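Gamma-glutamyl-gamma-aminobutyraldehyde dehydrogenase (Burkholderia cenocepacia, PDB 4LIH) probably oxidises aldehydes such as gamma-glutamyl-gamma-aminobutyraldehyde to carboxylic acids with NAD(P)+ as the electron acceptor, as a member of the aldehyde dehydrogenase family. Local coordinates at residues R43-C47 and A57-G63; H155-L160 and T499-R504; M181-K185 and R483-L487; N304-M308 and M348-V352; G367-G371 and V393-K397. One frame throughout, in Å; residues are numbered along the deposited sequence.

Contact 1 (R43-C47 and A57-G63)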
# COMPACT_ATOMS: atom_id res chain seq x y z
N ARG A 43 -28.19 -10.47 -40.35
CA ARG A 43 -28.25 -9.03 -40.30
C ARG A 43 -26.86 -8.43 -40.42
O ARG A 43 -25.94 -8.87 -39.75
CB ARG A 43 -28.81 -8.57 -38.97
CG ARG A 43 -30.22 -9.00 -38.70
CD ARG A 43 -30.56 -8.91 -37.23
NE ARG A 43 -30.20 -7.61 -36.67
CZ ARG A 43 -30.84 -7.03 -35.67
NH1 ARG A 43 -31.87 -7.64 -35.10
NH2 ARG A 43 -30.45 -5.84 -35.25
N THR A 44 -26.72 -7.41 -41.25
CA THR A 44 -25.45 -6.71 -41.30
C THR A 44 -25.68 -5.21 -41.40
O THR A 44 -26.78 -4.75 -41.71
CB THR A 44 -24.59 -7.16 -42.49
OG1 THR A 44 -25.27 -6.92 -43.72
CG2 THR A 44 -24.24 -8.64 -42.40
N PHE A 45 -24.63 -4.47 -41.12
CA PHE A 45 -24.53 -3.07 -41.47
C PHE A 45 -23.29 -2.86 -42.33
O PHE A 45 -22.38 -3.69 -42.30
CB PHE A 45 -24.54 -2.18 -40.23
CG PHE A 45 -23.31 -2.25 -39.36
CD1 PHE A 45 -22.22 -1.44 -39.60
CD2 PHE A 45 -23.30 -3.03 -38.21
CE1 PHE A 45 -21.11 -1.46 -38.75
CE2 PHE A 45 -22.19 -3.08 -37.39
CZ PHE A 45 -21.09 -2.29 -37.65
N ASP A 46 -23.30 -1.80 -43.14
CA ASP A 46 -22.15 -1.43 -43.98
C ASP A 46 -21.18 -0.59 -43.18
O ASP A 46 -21.51 0.49 -42.65
CB ASP A 46 -22.57 -0.62 -45.21
CG ASP A 46 -23.28 -1.45 -46.27
OD1 ASP A 46 -23.36 -2.70 -46.20
OD2 ASP A 46 -23.74 -0.80 -47.20
N CYS A 47 -19.97 -1.11 -43.07
CA CYS A 47 -18.88 -0.42 -42.44
C CYS A 47 -18.18 0.48 -43.45
O CYS A 47 -17.46 0.01 -44.37
CB CYS A 47 -17.93 -1.44 -41.88
SG CYS A 47 -16.44 -0.78 -41.10
N ALA A 57 -16.62 -3.22 -45.61
CA ALA A 57 -17.06 -4.55 -45.26
C ALA A 57 -18.50 -4.49 -44.80
O ALA A 57 -18.97 -3.43 -44.36
CB ALA A 57 -16.20 -5.11 -44.15
N LYS A 58 -19.19 -5.63 -44.95
CA LYS A 58 -20.45 -5.83 -44.25
C LYS A 58 -20.13 -6.49 -42.89
O LYS A 58 -19.47 -7.54 -42.83
CB LYS A 58 -21.42 -6.66 -45.08
CG LYS A 58 -21.93 -5.90 -46.30
CD LYS A 58 -23.14 -6.56 -46.94
CE LYS A 58 -23.59 -5.84 -48.22
NZ LYS A 58 -24.42 -4.64 -47.91
N VAL A 59 -20.62 -5.89 -41.82
CA VAL A 59 -20.31 -6.33 -40.48
C VAL A 59 -21.58 -6.80 -39.79
O VAL A 59 -22.66 -6.28 -40.02
CB VAL A 59 -19.63 -5.19 -39.71
CG1 VAL A 59 -19.49 -5.49 -38.21
CG2 VAL A 59 -18.27 -4.89 -40.36
N ALA A 60 -21.45 -7.83 -38.98
CA ALA A 60 -22.60 -8.37 -38.26
C ALA A 60 -23.36 -7.25 -37.52
O ALA A 60 -22.76 -6.51 -36.82
CB ALA A 60 -22.13 -9.43 -37.27
N ASP A 61 -24.67 -7.18 -37.70
CA ASP A 61 -25.50 -6.27 -36.93
C ASP A 61 -26.28 -7.01 -35.83
O ASP A 61 -27.42 -7.48 -36.05
CB ASP A 61 -26.46 -5.53 -37.85
CG ASP A 61 -27.27 -4.51 -37.10
OD1 ASP A 61 -26.68 -3.69 -36.37
OD2 ASP A 61 -28.50 -4.54 -37.25
N CYS A 62 -25.67 -7.09 -34.63
CA CYS A 62 -26.23 -7.93 -33.59
C CYS A 62 -27.45 -7.38 -32.91
O CYS A 62 -27.63 -6.18 -32.72
CB CYS A 62 -25.17 -8.32 -32.54
SG CYS A 62 -23.88 -9.36 -33.28
N GLY A 63 -28.32 -8.30 -32.54
CA GLY A 63 -29.49 -7.99 -31.75
C GLY A 63 -29.53 -8.88 -30.53
O GLY A 63 -28.50 -9.39 -30.06
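A beta hairpin near the N terminus is formed here, strand 44-48 turning back as strand 55-60, and Phe45 with Val59 is one of its antiparallel hydrogen-bonded pairs. Phe45 N gives its hydrogen to Val59 O at 2.9 Å, and the reverse bond from Val59 N to Phe45 O is nearly straight; Cys47 N to Ala57 O closes the next such pair. On the face shared by Phe45, Cys47, Ala57 and Val59 the packing is apolar. The Phe45 CG sits between backbone N and carbonyl carbon (chi1 70°), a torsion that lays the ring alongside its partner, with Val59 CB 4.1 Å from the ring centroid in a CH-pi contact over one face. The branched valine fills both directions, CG1 reaching Phe45 CZ at 3.6 Å while CG2 meets Cys47 CB. Leu206 and Ile209 of helix 206-218 pack on Val59 from beyond the hairpin. The face of Asp46 and Lys58 is polar: the two run side by side, and Lys58, bent only at its last torsion, brings NZ to the syn lone pair of Asp46 OD1 at 2.8 Å, a salt bridge suited to a more exposed surface. Past the ladder, Asp61 N binds Arg43 O almost straight. The long arginine then folds back, NH2 forming a salt bridge with Asp61 OD2 at 3.1 Å from above the carboxylate plane, while its NE makes a weak bond to Asp61 O. One apolar face against a helix and one charged face are what an amphipathic two-stranded beta hairpin presents.

Contact 2 (H155-L160 and T499-R504)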
# COMPACT_ATOMS: atom_id res chain seq x y z
N HIS A 155 -6.80 -10.88 17.98
CA HIS A 155 -5.94 -12.06 17.75
C HIS A 155 -6.67 -13.39 17.67
O HIS A 155 -6.11 -14.36 17.13
CB HIS A 155 -4.87 -12.14 18.84
CG HIS A 155 -3.87 -11.04 18.77
ND1 HIS A 155 -3.03 -10.74 19.81
CD2 HIS A 155 -3.60 -10.13 17.79
CE1 HIS A 155 -2.27 -9.71 19.48
NE2 HIS A 155 -2.62 -9.30 18.28
N HIS A 156 -7.90 -13.47 18.18
CA HIS A 156 -8.71 -14.67 17.98
C HIS A 156 -9.23 -14.78 16.54
O HIS A 156 -9.86 -15.78 16.18
CB HIS A 156 -9.89 -14.74 18.98
CG HIS A 156 -10.95 -13.72 18.73
ND1 HIS A 156 -10.76 -12.37 18.98
CD2 HIS A 156 -12.23 -13.84 18.29
CE1 HIS A 156 -11.86 -11.71 18.66
NE2 HIS A 156 -12.76 -12.58 18.24
N LEU A 157 -8.98 -13.76 15.73
CA LEU A 157 -9.36 -13.82 14.34
C LEU A 157 -8.13 -13.85 13.42
O LEU A 157 -7.06 -13.32 13.73
CB LEU A 157 -10.22 -12.64 13.90
CG LEU A 157 -11.51 -12.28 14.64
CD1 LEU A 157 -12.10 -11.06 13.95
CD2 LEU A 157 -12.46 -13.46 14.57
N VAL A 158 -8.34 -14.51 12.29
CA VAL A 158 -7.51 -14.30 11.10
C VAL A 158 -8.42 -13.54 10.15
O VAL A 158 -9.41 -14.07 9.67
CB VAL A 158 -7.00 -15.61 10.47
CG1 VAL A 158 -6.18 -15.29 9.25
CG2 VAL A 158 -6.13 -16.39 11.43
N GLY A 159 -8.09 -12.26 9.94
CA GLY A 159 -8.92 -11.37 9.12
C GLY A 159 -8.27 -11.07 7.79
O GLY A 159 -7.23 -10.50 7.79
N LEU A 160 -8.95 -11.36 6.69
CA LEU A 160 -8.40 -11.22 5.33
C LEU A 160 -9.31 -10.32 4.51
O LEU A 160 -10.55 -10.35 4.64
CB LEU A 160 -8.30 -12.59 4.63
CG LEU A 160 -7.67 -13.82 5.32
CD1 LEU A 160 -7.64 -15.04 4.38
CD2 LEU A 160 -6.29 -13.52 5.86
N THR A 499 -13.01 -11.68 4.99
CA THR A 499 -13.16 -12.99 5.59
C THR A 499 -12.66 -12.95 7.05
O THR A 499 -11.49 -12.67 7.29
CB THR A 499 -12.38 -14.05 4.79
OG1 THR A 499 -12.80 -14.04 3.41
CG2 THR A 499 -12.67 -15.43 5.36
N LEU A 500 -13.56 -13.15 8.03
CA LEU A 500 -13.16 -13.19 9.43
C LEU A 500 -13.16 -14.65 9.90
O LEU A 500 -14.23 -15.25 10.00
CB LEU A 500 -14.10 -12.35 10.27
CG LEU A 500 -14.18 -10.81 10.09
CD1 LEU A 500 -14.83 -10.45 8.76
CD2 LEU A 500 -14.93 -10.15 11.23
N ILE A 501 -11.98 -15.18 10.20
CA ILE A 501 -11.84 -16.57 10.53
C ILE A 501 -11.64 -16.65 12.03
O ILE A 501 -10.58 -16.27 12.51
CB ILE A 501 -10.64 -17.23 9.80
CG1 ILE A 501 -10.76 -17.08 8.28
CG2 ILE A 501 -10.49 -18.68 10.24
CD1 ILE A 501 -9.59 -17.62 7.47
N ARG A 502 -12.63 -17.16 12.77
CA ARG A 502 -12.49 -17.22 14.21
C ARG A 502 -11.89 -18.54 14.69
O ARG A 502 -12.44 -19.61 14.47
CB ARG A 502 -13.82 -16.96 14.88
CG ARG A 502 -13.74 -16.92 16.38
CD ARG A 502 -14.99 -16.37 17.01
NE ARG A 502 -14.89 -16.55 18.44
CZ ARG A 502 -15.83 -16.20 19.31
NH1 ARG A 502 -16.93 -15.57 18.91
NH2 ARG A 502 -15.65 -16.50 20.60
N LEU A 503 -10.74 -18.43 15.33
CA LEU A 503 -9.95 -19.58 15.73
C LEU A 503 -10.39 -20.16 17.08
O LEU A 503 -10.15 -21.32 17.36
CB LEU A 503 -8.48 -19.17 15.84
CG LEU A 503 -7.79 -18.53 14.62
CD1 LEU A 503 -6.34 -18.22 14.97
CD2 LEU A 503 -7.89 -19.46 13.43
N ARG A 504 -11.04 -19.33 17.89
CA ARG A 504 -11.52 -19.72 19.20
C ARG A 504 -12.47 -18.62 19.70
O ARG A 504 -12.41 -17.46 19.27
CB ARG A 504 -10.34 -19.82 20.18
CG ARG A 504 -9.58 -18.51 20.31
CD ARG A 504 -8.33 -18.62 21.15
NE ARG A 504 -7.34 -17.75 20.54
CZ ARG A 504 -6.44 -18.15 19.63
NH1 ARG A 504 -6.35 -19.43 19.26
NH2 ARG A 504 -5.62 -17.26 19.12
OXT ARG A 504 -13.29 -18.90 20.57
O HOH W 1 -11.24 -12.14 2.19
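Val158 and Ile501 face each other as a hydrogen-bonded pair in an antiparallel ladder whose strand segments, 157-160 and 499-502, run at 167° with axes 4.6 Å apart. Leu160 and Thr499 make the second such pair, and Leu503 N carries the pattern past the strand end with a bond to His156 O at 2.9 Å. On one face, beta-branched Val158 and Ile501 meet CB to CB at 4.0 Å, and Val158 CG2 also reaches Leu503 CD1. On the other, Leu157 splits its methyls, CD1 touching Leu500 CD2 and CD2 at 3.8 Å from Arg502 CB. Arg502 runs extended past the edge of the His156 ring, its guanidinium 83° from the ring plane; NE donates to Arg504 O of the C-terminal carboxylate at 2.8 Å, and NH2 adds a weak, longer salt bridge to Arg504 OXT. Glu465 of a second subunit takes both Arg502 NH1 and His156 NE2, so one carboxylate joins the two polar ends. A water bridges Thr499 OG1 and, weakly, Leu160 O. Strand 157-172 also pairs with strand 148-150, while residues 499-501 continue the sheet in parallel with a strand of the second subunit and Arg451 of a third subunit packs on Val158 and Leu503.

Contact 3 (M181-K185 and R483-L487)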
# COMPACT_ATOMS: atom_id res chain seq x y z
N MET A 181 -9.45 2.44 -26.41
CA MET A 181 -10.49 2.46 -25.37
C MET A 181 -10.99 1.08 -25.07
O MET A 181 -11.21 0.73 -23.91
CB MET A 181 -11.68 3.37 -25.71
CG MET A 181 -11.36 4.86 -25.63
SD MET A 181 -10.57 5.54 -24.14
CE MET A 181 -11.60 4.74 -22.85
N ALA A 182 -11.15 0.26 -26.10
CA ALA A 182 -11.52 -1.16 -25.90
C ALA A 182 -10.55 -1.82 -24.92
O ALA A 182 -10.96 -2.39 -23.89
CB ALA A 182 -11.58 -1.91 -27.24
N ALA A 183 -9.27 -1.71 -25.21
CA ALA A 183 -8.23 -2.33 -24.39
C ALA A 183 -8.19 -1.75 -22.96
O ALA A 183 -7.90 -2.45 -22.01
CB ALA A 183 -6.90 -2.13 -25.05
N TRP A 184 -8.47 -0.45 -22.80
CA TRP A 184 -8.54 0.16 -21.44
C TRP A 184 -9.63 -0.51 -20.57
O TRP A 184 -9.51 -0.57 -19.35
CB TRP A 184 -8.84 1.67 -21.52
CG TRP A 184 -7.66 2.49 -21.82
CD1 TRP A 184 -6.47 2.05 -22.33
CD2 TRP A 184 -7.51 3.91 -21.64
NE1 TRP A 184 -5.60 3.11 -22.50
CE2 TRP A 184 -6.21 4.26 -22.07
CE3 TRP A 184 -8.37 4.92 -21.19
CZ2 TRP A 184 -5.73 5.58 -22.05
CZ3 TRP A 184 -7.87 6.25 -21.13
CH2 TRP A 184 -6.57 6.55 -21.58
N LYS A 185 -10.69 -0.98 -21.22
CA LYS A 185 -11.69 -1.83 -20.56
C LYS A 185 -11.23 -3.28 -20.44
O LYS A 185 -11.18 -3.82 -19.33
CB LYS A 185 -13.05 -1.80 -21.25
CG LYS A 185 -13.65 -0.43 -21.57
CD LYS A 185 -13.64 0.56 -20.44
CE LYS A 185 -14.32 1.82 -20.91
NZ LYS A 185 -14.14 2.94 -19.95
N ARG A 483 -12.16 5.18 -12.74
CA ARG A 483 -10.98 5.49 -13.46
C ARG A 483 -10.57 4.30 -14.38
O ARG A 483 -10.65 3.13 -14.04
CB ARG A 483 -9.86 5.82 -12.49
CG ARG A 483 -10.16 6.95 -11.50
CD ARG A 483 -10.13 8.23 -12.28
NE ARG A 483 -10.32 9.44 -11.51
CZ ARG A 483 -11.48 10.02 -11.28
NH1 ARG A 483 -12.60 9.49 -11.71
NH2 ARG A 483 -11.48 11.16 -10.64
N ASP A 484 -10.05 4.66 -15.54
CA ASP A 484 -9.28 3.79 -16.39
C ASP A 484 -7.77 3.99 -16.18
O ASP A 484 -7.33 5.02 -15.63
CB ASP A 484 -9.68 4.05 -17.85
CG ASP A 484 -11.07 3.46 -18.24
OD1 ASP A 484 -11.74 2.73 -17.48
OD2 ASP A 484 -11.51 3.75 -19.39
N LYS A 485 -6.98 2.96 -16.59
CA LYS A 485 -5.56 2.90 -16.29
C LYS A 485 -5.30 2.79 -14.76
O LYS A 485 -6.19 3.09 -13.94
CB LYS A 485 -4.78 4.09 -16.89
CG LYS A 485 -5.08 4.42 -18.36
CD LYS A 485 -3.96 5.25 -19.01
CE LYS A 485 -3.80 6.62 -18.41
NZ LYS A 485 -2.66 7.32 -19.03
N SER A 486 -4.09 2.35 -14.41
CA SER A 486 -3.59 2.22 -13.05
C SER A 486 -4.27 1.06 -12.38
O SER A 486 -5.25 0.51 -12.92
CB SER A 486 -3.83 3.48 -12.21
OG SER A 486 -5.12 3.50 -11.65
N LEU A 487 -3.77 0.70 -11.21
CA LEU A 487 -4.34 -0.42 -10.45
C LEU A 487 -5.77 -0.12 -10.04
O LEU A 487 -6.55 -1.04 -9.87
CB LEU A 487 -3.51 -0.75 -9.21
CG LEU A 487 -2.11 -1.27 -9.52
CD1 LEU A 487 -1.38 -1.37 -8.19
CD2 LEU A 487 -2.17 -2.59 -10.21
O HOH W 2 -7.24 0.86 -18.36
O HOH W 3 -11.24 0.26 -17.41
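Lys185 NZ and Asp484 OD2 form a buried salt bridge of 2.8 Å, the carboxylate using its syn lone pair, and the two side chains cross at about a right angle. Although Lys185 leaves its helix away from the loop, its bend at chi2 (-49°) swings the amine back to the acid. Beside this pair, Met181 CE approaches the same oxygen at 3.6 Å. Trp184 offers a broad flat surface: Lys485 CG lies 3.9 Å from the centroid of its six-membered ring in a CH-pi contact, and Lys485 CD comes within 3.5 Å of Trp184 CZ2. The aliphatic part of the lysine thus serves as an apolar cover, while its NZ bonds to Asp468 O. Two waters fill in the polar link, both donating to Trp184 O; one accepts from Lys485 N and the other donates to Asp484 OD1. Farther out, Thr250 OG1 holds Lys185 NZ, and Phe473 meets the Trp184 ring edge-to-face. Asp484 N makes a weak bond to Glu274 OE1, the predicted active-site glutamate, and a MES buffer molecule, probably from the crystallisation liquor, lies about 4 Å from the Trp184 side chain. Helix 178-191 and loop 483-487 together therefore border what is probably the catalytic pocket of an aldehyde dehydrogenase.

Contact 4 (N304-M308 and M348-V352)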
# COMPACT_ATOMS: atom_id res chain seq x y z
N ASN A 304 -6.03 13.78 -33.29
CA ASN A 304 -7.22 12.96 -33.53
C ASN A 304 -8.44 13.76 -33.91
O ASN A 304 -9.57 13.46 -33.55
CB ASN A 304 -7.53 12.11 -32.30
CG ASN A 304 -8.17 10.82 -32.65
OD1 ASN A 304 -7.67 10.10 -33.49
ND2 ASN A 304 -9.31 10.53 -32.04
N MET A 305 -8.21 14.84 -34.65
CA MET A 305 -9.30 15.69 -35.11
C MET A 305 -10.16 16.34 -34.01
O MET A 305 -11.33 16.61 -34.23
CB MET A 305 -10.22 14.89 -36.04
CG MET A 305 -9.52 14.32 -37.28
SD MET A 305 -8.34 12.92 -37.06
CE MET A 305 -9.43 11.51 -36.95
N GLY A 306 -9.63 16.54 -32.81
CA GLY A 306 -10.44 17.13 -31.70
C GLY A 306 -11.43 16.15 -31.12
O GLY A 306 -12.20 16.50 -30.24
N GLU A 307 -11.39 14.92 -31.62
CA GLU A 307 -12.31 13.84 -31.22
C GLU A 307 -11.63 13.13 -30.06
O GLU A 307 -11.15 12.01 -30.14
CB GLU A 307 -12.63 12.85 -32.34
CG GLU A 307 -13.26 13.49 -33.57
CD GLU A 307 -13.32 12.63 -34.81
OE1 GLU A 307 -14.20 12.93 -35.66
OE2 GLU A 307 -12.52 11.67 -34.98
N MET A 308 -11.62 13.83 -28.96
CA MET A 308 -10.86 13.42 -27.79
C MET A 308 -11.66 13.94 -26.62
O MET A 308 -11.91 15.16 -26.53
CB MET A 308 -9.50 14.07 -27.75
CG MET A 308 -8.45 13.48 -28.65
SD MET A 308 -6.82 14.12 -28.18
CE MET A 308 -6.97 15.85 -28.63
N MET A 348 -3.69 15.53 -39.33
CA MET A 348 -5.16 15.63 -39.18
C MET A 348 -5.83 14.78 -40.23
O MET A 348 -5.66 15.00 -41.45
CB MET A 348 -5.64 17.07 -39.37
CG MET A 348 -7.15 17.24 -39.38
SD MET A 348 -7.82 17.87 -37.85
CE MET A 348 -7.48 19.60 -38.06
N GLY A 349 -6.65 13.84 -39.78
CA GLY A 349 -7.37 12.94 -40.68
C GLY A 349 -8.81 13.36 -40.89
O GLY A 349 -9.11 14.51 -40.97
N ALA A 350 -9.69 12.39 -41.00
CA ALA A 350 -11.09 12.59 -41.39
C ALA A 350 -11.95 12.60 -40.16
O ALA A 350 -11.66 11.87 -39.21
CB ALA A 350 -11.54 11.48 -42.32
N ILE A 351 -13.01 13.41 -40.20
CA ILE A 351 -14.10 13.33 -39.22
C ILE A 351 -14.92 12.07 -39.46
O ILE A 351 -15.08 11.63 -40.60
CB ILE A 351 -14.98 14.59 -39.29
CG1 ILE A 351 -14.10 15.83 -39.09
CG2 ILE A 351 -16.12 14.52 -38.28
CD1 ILE A 351 -13.40 15.88 -37.71
N VAL A 352 -15.46 11.47 -38.40
CA VAL A 352 -15.89 10.07 -38.51
C VAL A 352 -17.03 9.82 -39.53
O VAL A 352 -17.01 8.81 -40.22
CB VAL A 352 -16.26 9.48 -37.15
CG1 VAL A 352 -17.60 10.00 -36.68
CG2 VAL A 352 -16.27 7.95 -37.23
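A thioether serves as hydrogen-bond acceptor here: Gly349 N makes a weak bond to Met305 SD at 3.3 Å, with an N-H...S angle of 144°. Met305 reaches it by bending at chi2 (72°) and chi3 (81°), a curl that also brings CE against Ala350 O at 3.2 Å. The flexible, polarisable methionine suits this place, curling along the irregular backbone of residues 349-350. Around its base, Met348 SD packs 3.8 Å from Met305 CA, and Ile351 CD1 touches Met305 CB at 3.7 Å. Glu307 extends beyond CG toward the same loop, where its OE1 takes a weak bond from Val352 N at 3.4 Å and lies against Ile351 CG2. The buried acid has its backbone held as well: Asn304 ND2 donates to Glu307 O at 3.0 Å, and Asn176 ND2 binds that oxygen too. Glu307 is the centre of an inverse gamma turn, and Gly306 before it has the positive phi that glycine tolerates easily. Beyond the contact, Ile351 packs on Val389 of strand 388-395 and Glu307 on Trp175. The arrangement is one of loop against loop in the aldehyde dehydrogenase fold, joining the connection after helix 290-302 to the approach to helix 354-370.

Contact 5 (G367-G371 and V393-K397)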
# COMPACT_ATOMS: atom_id res chain seq x y z
N GLY A 367 -19.79 29.94 -33.56
CA GLY A 367 -18.55 30.63 -33.19
C GLY A 367 -18.35 31.93 -33.98
O GLY A 367 -17.89 32.96 -33.42
N ARG A 368 -18.66 31.87 -35.27
CA ARG A 368 -18.51 33.04 -36.15
C ARG A 368 -19.34 34.20 -35.65
O ARG A 368 -18.95 35.35 -35.79
CB ARG A 368 -18.92 32.74 -37.58
CG ARG A 368 -17.95 31.91 -38.37
CD ARG A 368 -18.47 31.74 -39.78
NE ARG A 368 -17.79 30.65 -40.43
CZ ARG A 368 -16.65 30.74 -41.09
NH1 ARG A 368 -16.06 31.93 -41.23
NH2 ARG A 368 -16.12 29.65 -41.61
N GLY A 369 -20.50 33.90 -35.09
CA GLY A 369 -21.37 34.94 -34.56
C GLY A 369 -20.95 35.53 -33.21
O GLY A 369 -21.16 36.73 -32.94
N GLU A 370 -20.37 34.69 -32.36
CA GLU A 370 -20.12 35.06 -30.95
C GLU A 370 -18.68 35.32 -30.61
O GLU A 370 -18.40 35.77 -29.53
CB GLU A 370 -20.70 33.99 -30.00
CG GLU A 370 -19.98 32.66 -29.99
CD GLU A 370 -20.72 31.56 -29.21
OE1 GLU A 370 -21.69 31.83 -28.43
OE2 GLU A 370 -20.29 30.41 -29.36
N GLY A 371 -17.78 35.12 -31.54
CA GLY A 371 -16.37 35.29 -31.31
C GLY A 371 -15.62 35.78 -32.53
O GLY A 371 -16.21 35.94 -33.62
N VAL A 393 -9.77 28.06 -34.78
CA VAL A 393 -9.59 28.75 -33.52
C VAL A 393 -10.47 29.97 -33.48
O VAL A 393 -10.48 30.73 -34.45
CB VAL A 393 -8.11 29.18 -33.34
CG1 VAL A 393 -7.89 29.88 -32.02
CG2 VAL A 393 -7.17 27.99 -33.44
N PHE A 394 -11.21 30.14 -32.39
CA PHE A 394 -11.90 31.39 -32.05
C PHE A 394 -11.41 32.03 -30.75
O PHE A 394 -11.01 31.35 -29.80
CB PHE A 394 -13.38 31.14 -31.82
CG PHE A 394 -14.13 30.75 -33.07
CD1 PHE A 394 -14.59 31.74 -33.92
CD2 PHE A 394 -14.36 29.44 -33.37
CE1 PHE A 394 -15.30 31.40 -35.04
CE2 PHE A 394 -15.05 29.07 -34.52
CZ PHE A 394 -15.51 30.06 -35.37
N GLU A 395 -11.53 33.35 -30.70
CA GLU A 395 -11.34 34.09 -29.44
C GLU A 395 -12.74 34.39 -28.92
O GLU A 395 -13.54 34.98 -29.64
CB GLU A 395 -10.52 35.36 -29.69
CG GLU A 395 -10.16 36.05 -28.40
CD GLU A 395 -9.16 37.17 -28.56
OE1 GLU A 395 -8.66 37.39 -29.67
OE2 GLU A 395 -8.94 37.83 -27.54
N VAL A 396 -13.06 33.94 -27.72
CA VAL A 396 -14.44 34.06 -27.18
C VAL A 396 -14.39 34.43 -25.73
O VAL A 396 -13.34 34.30 -25.05
CB VAL A 396 -15.31 32.75 -27.33
CG1 VAL A 396 -15.78 32.53 -28.77
CG2 VAL A 396 -14.60 31.52 -26.79
N LYS A 397 -15.52 34.92 -25.24
CA LYS A 397 -15.77 35.03 -23.82
C LYS A 397 -16.05 33.64 -23.24
O LYS A 397 -16.47 32.71 -23.94
CB LYS A 397 -17.02 35.89 -23.56
CG LYS A 397 -16.95 37.35 -23.91
CD LYS A 397 -18.30 37.93 -23.50
CE LYS A 397 -18.48 39.39 -23.86
NZ LYS A 397 -19.86 39.72 -23.42
O HOH W 4 -17.79 35.44 -26.96
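The Phe394 ring lies flat against the last turn of helix 354-370, with Gly367 CA over one face, 3.9 Å from the centroid and 16° off the ring normal, in a CH-pi contact. Ring and backbone are close along the adjoining peptide as well: Phe394 CE1 comes within 3.3 Å of Gly367 C and 3.4 Å of Arg368 N, the nitrogen standing obliquely to the ring. Glycine suits position 367 because a CB there would point straight at the phenylalanine and collide with its ring, so the aromatic can rest on bare main chain. The ring is turned to this place by a chi1 of -68°, with CG beside the backbone N. Leu373 of strand 372-375, Val411 of strand 411-417 and Ile402 of helix 401-404 pack on Phe394 from elsewhere, completing an apolar setting. At the helix end, Gly371 is the first residue to leave helical angles, and its CA lies 3.3 Å from Glu395 O and 3.8 Å from Val396 CG1. Here again a side chain would run into the strand, whereas the branched Val396 fits against the bare alpha carbon. A water closes the polar side, donating to Glu370 O at 2.7 Å and accepting from Lys397 N. Glu370 sends its carboxylate to the backbone nitrogens of Lys401 and Ile402, and Glu395 forms salt bridges with Arg372 and Lys322. With no direct hydrogen bond between the two segments, the chemistry implies that dispersion and close backbone-to-ring packing join helix to strand, assisted by one bridging water.

Overall arrangement
From the N terminus, contact 1 closes first, a short hairpin complete before any other begins. Contact 2 then opens at residues 155-160 and closes only at the C terminus, so it spans contacts 3, 4 and 5. Contact 3 opens soon after, on the helix following strand 157-172, and closes at 483-487; contacts 4 and 5 lie within its span, one after the other, and no loops cross. Contact 2 ties distant parts of the chain into a projecting sheet, on the opposite side of the chain's centre from contacts 4 and 5. Contact 4 holds the loop leading into helix 354-370, and contact 5, about 21 Å away between centres, packs that helix's last turn on strand 388-395.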